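Local structure of chitinase (Thermococcus kodakarensis KOD1, 5DHD) at residues L25-G28 and G29-W33; Y89-D93 and G94-D98. The protein probably binds chitin, as a chitin-binding domain of an archaeal chitinase that contains two catalytic domains. All coordinates share one frame; numbering follows the deposited sequence.

Interaction 1. Residues L25-G28 and G29-W33. With PE3 (3,6,9,12,15,18,21,24,27,30,33,36,39-tridecaoxahentetracontane-1,41-diol), chain G.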
ATOM      1  N   LEU A  25      -6.582   1.494   5.281  1.00 14.10           N
ATOM      2  CA  LEU A  25      -7.525   0.609   4.629  1.00 12.44           C
ATOM      3  C   LEU A  25      -8.786   0.520   5.473  1.00 15.31           C
ATOM      4  O   LEU A  25      -8.732   0.229   6.664  1.00 18.54           O
ATOM      5  CB  LEU A  25      -6.938  -0.797   4.448  1.00 14.12           C
ATOM      6  CG  LEU A  25      -5.558  -0.884   3.799  1.00 12.84           C
ATOM      7  CD1 LEU A  25      -5.133  -2.361   3.720  1.00 15.75           C
ATOM      8  CD2 LEU A  25      -5.568  -0.253   2.384  1.00 15.06           C
ATOM      9  N   ASN A  26      -9.914   0.788   4.836  0.50 14.11           N
ATOM     10  CA  ASN A  26     -11.205   0.741   5.490  0.50 15.29           C
ATOM     11  C   ASN A  26     -11.894  -0.487   4.896  0.50 15.96           C
ATOM     12  O   ASN A  26     -12.568  -0.382   3.889  0.50 15.63           O
ATOM     13  CB  ASN A  26     -11.948   2.036   5.156  0.50 13.59           C
ATOM     14  CG  ASN A  26     -13.401   1.986   5.529  0.50 18.17           C
ATOM     15  OD1 ASN A  26     -13.761   1.446   6.565  0.50 21.76           O
ATOM     16  ND2 ASN A  26     -14.248   2.572   4.686  0.50 25.06           N
ATOM     17  N   LEU A  27     -11.682  -1.647   5.524  1.00 16.97           N
ATOM     18  CA  LEU A  27     -12.228  -2.903   5.027  1.00 15.24           C
ATOM     19  C   LEU A  27     -13.548  -3.387   5.606  1.00 16.35           C
ATOM     20  O   LEU A  27     -14.232  -4.193   4.976  1.00 19.28           O
ATOM     21  CB  LEU A  27     -11.160  -3.987   5.209  1.00 17.81           C
ATOM     22  CG  LEU A  27      -9.756  -3.569   4.740  1.00 17.17           C
ATOM     23  CD1 LEU A  27      -8.786  -4.719   5.036  1.00 18.20           C
ATOM     24  CD2 LEU A  27      -9.750  -3.218   3.232  1.00 16.95           C
ATOM     25  N   GLY A  28     -13.898  -2.913   6.798  1.00 17.20           N
ATOM     26  CA  GLY A  28     -15.144  -3.334   7.417  1.00 19.22           C
ATOM     27  C   GLY A  28     -15.058  -4.702   8.072  1.00 22.10           C
ATOM     28  O   GLY A  28     -16.048  -5.206   8.606  1.00 23.86           O
ATOM     29  N   GLY A  29     -13.873  -5.304   8.026  1.00 18.35           N
ATOM     30  CA  GLY A  29     -13.663  -6.613   8.620  1.00 17.51           C
ATOM     31  C   GLY A  29     -12.199  -6.991   8.517  1.00 17.30           C
ATOM     32  O   GLY A  29     -11.401  -6.214   7.993  1.00 17.40           O
ATOM     33  N   THR A  30     -11.836  -8.174   9.008  1.00 15.24           N
ATOM     34  CA  THR A  30     -10.449  -8.626   8.953  1.00 15.11           C
ATOM     35  C   THR A  30     -10.208  -9.486   7.715  1.00 18.14           C
ATOM     36  O   THR A  30     -10.910 -10.477   7.476  1.00 18.14           O
ATOM     37  CB  THR A  30     -10.055  -9.412  10.213  1.00 17.32           C
ATOM     38  OG1 THR A  30     -11.009 -10.473  10.419  1.00 19.83           O
ATOM     39  CG2 THR A  30     -10.046  -8.499  11.441  1.00 18.53           C
ATOM     40  N   TYR A  31      -9.205  -9.103   6.930  1.00 15.67           N
ATOM     41  CA  TYR A  31      -8.877  -9.799   5.693  1.00 14.57           C
ATOM     42  C   TYR A  31      -7.379  -9.912   5.479  1.00 17.77           C
ATOM     43  O   TYR A  31      -6.595  -9.154   6.051  1.00 16.90           O
ATOM     44  CB  TYR A  31      -9.413  -9.006   4.493  1.00 17.83           C
ATOM     45  CG  TYR A  31     -10.908  -8.868   4.425  1.00 16.25           C
ATOM     46  CD1 TYR A  31     -11.677  -9.820   3.751  1.00 17.72           C
ATOM     47  CD2 TYR A  31     -11.565  -7.792   5.030  1.00 18.98           C
ATOM     48  CE1 TYR A  31     -13.058  -9.707   3.677  1.00 17.20           C
ATOM     49  CE2 TYR A  31     -12.959  -7.672   4.963  1.00 16.30           C
ATOM     50  CZ  TYR A  31     -13.692  -8.643   4.278  1.00 17.50           C
ATOM     51  OH  TYR A  31     -15.072  -8.551   4.203  1.00 20.04           O
ATOM     52  N   ASP A  32      -6.987 -10.861   4.638  1.00 18.92           N
ATOM     53  CA  ASP A  32      -5.586 -11.011   4.293  1.00 18.85           C
ATOM     54  C   ASP A  32      -5.440 -10.139   3.051  1.00 20.95           C
ATOM     55  O   ASP A  32      -5.318 -10.629   1.928  1.00 21.37           O
ATOM     56  CB  ASP A  32      -5.263 -12.475   3.979  1.00 24.69           C
ATOM     57  CG  ASP A  32      -5.337 -13.349   5.224  1.00 23.85           C
ATOM     58  OD1 ASP A  32      -4.740 -12.958   6.233  1.00 26.93           O
ATOM     59  OD2 ASP A  32      -5.979 -14.413   5.188  1.00 37.00           O
ATOM     60  N   TRP A  33      -5.484  -8.829   3.265  1.00 15.31           N
ATOM     61  CA  TRP A  33      -5.379  -7.889   2.162  1.00 14.58           C
ATOM     62  C   TRP A  33      -4.017  -7.891   1.496  1.00 12.93           C
ATOM     63  O   TRP A  33      -3.016  -8.323   2.075  1.00 13.97           O
ATOM     64  CB  TRP A  33      -5.734  -6.476   2.646  1.00 14.27           C
ATOM     65  CG  TRP A  33      -5.005  -5.998   3.890  1.00 13.45           C
ATOM     66  CD1 TRP A  33      -5.487  -5.987   5.163  1.00 13.27           C
ATOM     67  CD2 TRP A  33      -3.710  -5.377   3.936  1.00 13.02           C
ATOM     68  NE1 TRP A  33      -4.574  -5.380   6.008  1.00 12.81           N
ATOM     69  CE2 TRP A  33      -3.478  -5.003   5.275  1.00 11.51           C
ATOM     70  CE3 TRP A  33      -2.730  -5.094   2.969  1.00 13.57           C
ATOM     71  CZ2 TRP A  33      -2.294  -4.358   5.683  1.00 13.84           C
ATOM     72  CZ3 TRP A  33      -1.553  -4.451   3.368  1.00 13.39           C
ATOM     73  CH2 TRP A  33      -1.347  -4.093   4.713  1.00 12.76           C
TER
HETATM   74  O31 PE3 G 806     -15.571  -0.765   3.172  1.00 50.40           O
HETATM   75  C30 PE3 G 806     -15.935   0.546   2.732  1.00 57.62           C
HETATM   76  C29 PE3 G 806     -15.685   0.665   1.228  1.00 54.33           C
HETATM   77  O   HOH W   1     -16.149  -6.208   5.144  1.00 34.42           O
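Leu-27 and Tyr-31 share a water: it donates to Leu-27 O at 2.8 Å and pairs with Tyr-31 OH at 2.7 Å, lying at the edge of the phenol ring and in its plane. No direct hydrogen bond spans the two segments, and this water gives them a polar link. The same two residues also touch through carbon. Leu-27 CB sits 3.8 Å from Tyr-31 CD2, the side chains running past each other in opposite directions. The loop that brings them together leaves the end of strand 19-26 and leads to strand 34-39, crossing from one antiparallel sheet of the beta sandwich to the other. Its bend passes through Gly-28, whose phi is positive, and then through a fully extended Gly-29. Further on comes an inverse gamma turn centred on Asp-32, in which Trp-33 N makes a weak bond to Tyr-31 O, 3.0 Å long. From the end of this turn the indole of Trp-33 comes back against the leucines. With chi1 at 51°, Trp-33 CG stands between its backbone N and carbonyl carbon, and the side chains of Leu-25 and Leu-27 each cross that of Trp-33 at about a right angle. Leu-25 CD1 lies squarely over one indole face, a CH-pi contact 3.5 Å from the centroid of the five-membered ring and 16° off its normal. Leu-27 CD1 comes nearest to Trp-33 CD1, at 3.5 Å. The indole NE1 donates to the backbone O of Asn-68, and the ring also meets that of Phe-75 with planes about 20° apart. Both leucines and Trp-33 touch Leu-90 on strand 85-92, and Asp-32 OD1 forms a salt bridge with Arg-69 NE.

Interaction 2. Residues Y89-D93 and G94-D98; sequences YLYVD and GQLWD. With PE3 (3,6,9,12,15,18,21,24,27,30,33,36,39-tridecaoxahentetracontane-1,41-diol), chain E; PE3 (3,6,9,12,15,18,21,24,27,30,33,36,39-tridecaoxahentetracontane-1,41-diol), chain F.
Val-92 O accepts twice, from Gln-95 N at 3.0 Å and from a water at 2.8 Å; the Gln-95 donor stands well above the carbonyl plane. That water also donates to Gln-95 OE1 and accepts from Trp-97 NE1 at 2.9 Å, which satisfies the indole N-H and ties three residues together. In the other direction, Val-92 N bonds to Gln-95 O at 2.9 Å, in the carbonyl plane. This pair closes a beta hairpin through a type I' turn, with Asp-93 and Gly-94 at its corners and strand 95-99 forming one border of its five-stranded sheet. A classic beta bulge follows, where two residues, Trp-97 and Asp-98, lie opposite Leu-90: Leu-90 N donates to Asp-98 O at 2.9 Å, and Leu-90 O receives Trp-97 N at 2.8 Å. On the Val-92 face, Val-92 CB sits over the indole five-membered ring, a CH-pi contact 3.5 Å from its centroid. Asp-98 OD2 accepts from the backbone N of Gly-7 and of Leu-9. On the opposite face, Leu-96 holds CG anti to its N (chi1 -179°), which lays CD1 over one face of the Tyr-91 ring in a second CH-pi contact. A polyethylene glycol chain covers the ring's other face, with C14 over the ring centre, 3.3 Å above its plane.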
ATOM      1  N   TYR A  89      -2.742  -0.511  -5.692  1.00 14.79           N
ATOM      2  CA  TYR A  89      -3.918  -1.359  -5.865  1.00 13.37           C
ATOM      3  C   TYR A  89      -4.223  -2.144  -4.596  1.00 13.54           C
ATOM      4  O   TYR A  89      -3.321  -2.723  -3.994  1.00 15.80           O
ATOM      5  CB  TYR A  89      -3.677  -2.371  -7.000  1.00 16.72           C
ATOM      6  CG  TYR A  89      -3.301  -1.740  -8.327  1.00 16.41           C
ATOM      7  CD1 TYR A  89      -4.284  -1.317  -9.227  1.00 19.80           C
ATOM      8  CD2 TYR A  89      -1.969  -1.550  -8.668  1.00 18.26           C
ATOM      9  CE1 TYR A  89      -3.933  -0.721 -10.437  1.00 21.52           C
ATOM     10  CE2 TYR A  89      -1.608  -0.960  -9.869  1.00 17.85           C
ATOM     11  CZ  TYR A  89      -2.598  -0.554 -10.739  1.00 21.15           C
ATOM     12  OH  TYR A  89      -2.222   0.008 -11.928  1.00 24.45           O
ATOM     13  N   LEU A  90      -5.492  -2.167  -4.200  1.00 12.97           N
ATOM     14  CA  LEU A  90      -5.906  -2.924  -3.022  1.00 12.90           C
ATOM     15  C   LEU A  90      -6.688  -4.155  -3.463  1.00 14.26           C
ATOM     16  O   LEU A  90      -7.757  -4.045  -4.067  1.00 14.16           O
ATOM     17  CB  LEU A  90      -6.777  -2.088  -2.089  1.00 13.70           C
ATOM     18  CG  LEU A  90      -7.471  -2.871  -0.953  1.00 13.08           C
ATOM     19  CD1 LEU A  90      -6.453  -3.472   0.025  1.00 15.17           C
ATOM     20  CD2 LEU A  90      -8.434  -1.921  -0.226  1.00 14.56           C
ATOM     21  N   TYR A  91      -6.136  -5.324  -3.158  1.00 13.84           N
ATOM     22  CA  TYR A  91      -6.765  -6.593  -3.491  1.00 14.07           C
ATOM     23  C   TYR A  91      -7.190  -7.326  -2.234  1.00 14.96           C
ATOM     24  O   TYR A  91      -6.427  -7.433  -1.276  1.00 16.39           O
ATOM     25  CB  TYR A  91      -5.819  -7.500  -4.279  1.00 17.14           C
ATOM     26  CG  TYR A  91      -5.651  -7.093  -5.722  1.00 17.11           C
ATOM     27  CD1 TYR A  91      -6.569  -7.510  -6.692  1.00 19.04           C
ATOM     28  CD2 TYR A  91      -4.600  -6.260  -6.118  1.00 15.77           C
ATOM     29  CE1 TYR A  91      -6.440  -7.100  -8.027  1.00 20.85           C
ATOM     30  CE2 TYR A  91      -4.463  -5.847  -7.456  1.00 19.16           C
ATOM     31  CZ  TYR A  91      -5.389  -6.274  -8.393  1.00 23.34           C
ATOM     32  OH  TYR A  91      -5.265  -5.887  -9.709  1.00 26.93           O
ATOM     33  N   VAL A  92      -8.421  -7.820  -2.241  1.00 14.34           N
ATOM     34  CA  VAL A  92      -8.950  -8.580  -1.121  1.00 17.52           C
ATOM     35  C   VAL A  92      -9.610  -9.818  -1.711  1.00 22.15           C
ATOM     36  O   VAL A  92     -10.520  -9.719  -2.538  1.00 21.93           O
ATOM     37  CB  VAL A  92      -9.971  -7.775  -0.305  1.00 17.81           C
ATOM     38  CG1 VAL A  92     -10.595  -8.683   0.791  1.00 21.15           C
ATOM     39  CG2 VAL A  92      -9.273  -6.556   0.343  1.00 18.81           C
ATOM     40  N   ASP A  93      -9.121 -10.982  -1.292  1.00 23.60           N
ATOM     41  CA  ASP A  93      -9.629 -12.260  -1.768  1.00 26.55           C
ATOM     42  C   ASP A  93      -9.627 -12.351  -3.293  1.00 27.19           C
ATOM     43  O   ASP A  93     -10.556 -12.890  -3.898  1.00 28.32           O
ATOM     44  CB  ASP A  93     -11.019 -12.524  -1.179  1.00 29.30           C
ATOM     45  CG  ASP A  93     -10.985 -12.657   0.347  1.00 31.91           C
ATOM     46  OD1 ASP A  93      -9.923 -13.042   0.879  1.00 35.31           O
ATOM     47  OD2 ASP A  93     -12.002 -12.382   1.020  1.00 33.59           O
ATOM     48  N   GLY A  94      -8.576 -11.810  -3.905  1.00 26.63           N
ATOM     49  CA  GLY A  94      -8.437 -11.856  -5.349  1.00 26.21           C
ATOM     50  C   GLY A  94      -9.171 -10.803  -6.159  1.00 27.01           C
ATOM     51  O   GLY A  94      -9.015 -10.750  -7.380  1.00 29.36           O
ATOM     52  N   GLN A  95      -9.972  -9.970  -5.501  1.00 22.97           N
ATOM     53  CA  GLN A  95     -10.719  -8.931  -6.206  1.00 21.33           C
ATOM     54  C   GLN A  95     -10.113  -7.556  -5.964  1.00 20.03           C
ATOM     55  O   GLN A  95      -9.612  -7.275  -4.873  1.00 19.59           O
ATOM     56  CB  GLN A  95     -12.164  -8.898  -5.729  1.00 24.35           C
ATOM     57  CG  GLN A  95     -12.940 -10.180  -5.963  1.00 34.68           C
ATOM     58  CD  GLN A  95     -14.410 -10.010  -5.634  1.00 41.94           C
ATOM     59  OE1 GLN A  95     -14.869 -10.366  -4.546  1.00 47.87           O
ATOM     60  NE2 GLN A  95     -15.156  -9.443  -6.574  1.00 40.33           N
ATOM     61  N   LEU A  96     -10.177  -6.702  -6.980  1.00 18.64           N
ATOM     62  CA  LEU A  96      -9.656  -5.346  -6.862  1.00 16.75           C
ATOM     63  C   LEU A  96     -10.705  -4.491  -6.158  1.00 18.84           C
ATOM     64  O   LEU A  96     -11.714  -4.107  -6.754  1.00 20.22           O
ATOM     65  CB  LEU A  96      -9.331  -4.764  -8.246  1.00 16.94           C
ATOM     66  CG  LEU A  96      -8.760  -3.332  -8.206  1.00 18.69           C
ATOM     67  CD1 LEU A  96      -7.442  -3.296  -7.453  1.00 19.15           C
ATOM     68  CD2 LEU A  96      -8.542  -2.838  -9.635  1.00 22.18           C
ATOM     69  N   TRP A  97     -10.468  -4.202  -4.884  1.00 14.49           N
ATOM     70  CA  TRP A  97     -11.397  -3.404  -4.094  1.00 15.20           C
ATOM     71  C   TRP A  97     -11.319  -1.904  -4.352  1.00 16.17           C
ATOM     72  O   TRP A  97     -12.344  -1.220  -4.381  1.00 17.14           O
ATOM     73  CB  TRP A  97     -11.187  -3.663  -2.597  1.00 15.46           C
ATOM     74  CG  TRP A  97     -11.940  -4.847  -2.064  1.00 15.08           C
ATOM     75  CD1 TRP A  97     -12.275  -5.987  -2.751  1.00 19.44           C
ATOM     76  CD2 TRP A  97     -12.443  -5.004  -0.740  1.00 16.87           C
ATOM     77  NE1 TRP A  97     -12.973  -6.843  -1.923  1.00 18.79           N
ATOM     78  CE2 TRP A  97     -13.088  -6.266  -0.684  1.00 16.75           C
ATOM     79  CE3 TRP A  97     -12.414  -4.204   0.406  1.00 17.51           C
ATOM     80  CZ2 TRP A  97     -13.703  -6.740   0.483  1.00 19.19           C
ATOM     81  CZ3 TRP A  97     -13.026  -4.673   1.567  1.00 18.88           C
ATOM     82  CH2 TRP A  97     -13.663  -5.931   1.593  1.00 22.41           C
ATOM     83  N   ASP A  98     -10.106  -1.392  -4.544  1.00 14.06           N
ATOM     84  CA  ASP A  98      -9.934   0.037  -4.755  1.00 15.72           C
ATOM     85  C   ASP A  98      -8.544   0.266  -5.335  1.00 15.22           C
ATOM     86  O   ASP A  98      -7.684  -0.612  -5.271  1.00 14.30           O
ATOM     87  CB  ASP A  98     -10.093   0.762  -3.400  1.00 15.03           C
ATOM     88  CG  ASP A  98     -10.592   2.202  -3.540  1.00 15.38           C
ATOM     89  OD1 ASP A  98     -10.677   2.689  -4.687  1.00 16.16           O
ATOM     90  OD2 ASP A  98     -10.901   2.829  -2.500  1.00 15.57           O
TER
HETATM   91  C18 PE3 E 804      -1.928  -7.223 -10.718  0.50 26.51           C
HETATM   92  C17 PE3 E 804      -3.042  -8.245 -10.541  0.50 30.59           C
HETATM   93  O16 PE3 E 804      -3.118  -8.516  -9.152  0.50 32.17           O
HETATM   94  C15 PE3 E 804      -4.124  -9.455  -8.831  0.50 35.69           C
HETATM   95  C14 PE3 E 804      -4.068  -9.654  -7.329  0.50 39.97           C
HETATM   96  O13 PE3 E 804      -2.878 -10.383  -7.076  0.50 35.27           O
HETATM   97  C12 PE3 E 804      -2.763 -10.552  -5.676  0.50 38.34           C
HETATM   98  C11 PE3 E 804      -1.496 -11.353  -5.396  0.50 39.32           C
HETATM   99  O10 PE3 E 804      -0.352 -10.784  -6.009  0.50 46.47           O
HETATM  100  C9  PE3 E 804       0.724 -11.636  -5.625  0.50 44.67           C
HETATM  101  C8  PE3 E 804       2.071 -11.202  -6.188  0.50 43.38           C
HETATM  102  O7  PE3 E 804       1.921 -10.679  -7.499  0.50 36.56           O
HETATM  103  C6  PE3 E 804       3.226 -10.280  -7.900  0.50 43.09           C
HETATM  104  C5  PE3 E 804       3.247  -9.708  -9.320  0.50 37.41           C
HETATM  105  O4  PE3 E 804       2.113  -8.882  -9.539  0.50 41.88           O
HETATM  106  C30 PE3 F 805      -7.140   4.601 -10.638  1.00 34.15           C
HETATM  107  C29 PE3 F 805      -5.947   3.658 -10.494  1.00 29.36           C
HETATM  108  O28 PE3 F 805      -5.195   3.681 -11.696  1.00 50.47           O
HETATM  109  C27 PE3 F 805      -4.088   2.792 -11.532  1.00 45.88           C
HETATM  110  C26 PE3 F 805      -3.250   2.768 -12.814  1.00 45.74           C
HETATM  111  O25 PE3 F 805      -2.459   3.958 -12.910  1.00 40.88           O
HETATM  112  O   HOH W   2     -13.318  -9.702  -2.211  1.00 25.80           O

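From the N terminus, interaction 1 comes first, closing the loop that carries the chain from strand 19-26 to strand 34-39 and so from one sheet to the other. Interaction 2 closes much later, at the turn between strands 85-92 and 95-99. The two stand in series, neither nested nor crossed, yet their centres are about 10 Å apart. They meet directly where Tyr-31 CD1 packs on Val-92 CG1 at 3.4 Å and where the rings of Tyr-31 and Trp-97 come together edge-to-face. The inter-sheet loop at residues 25-33 thus rests on the turn end of the hairpin at residues 89-98.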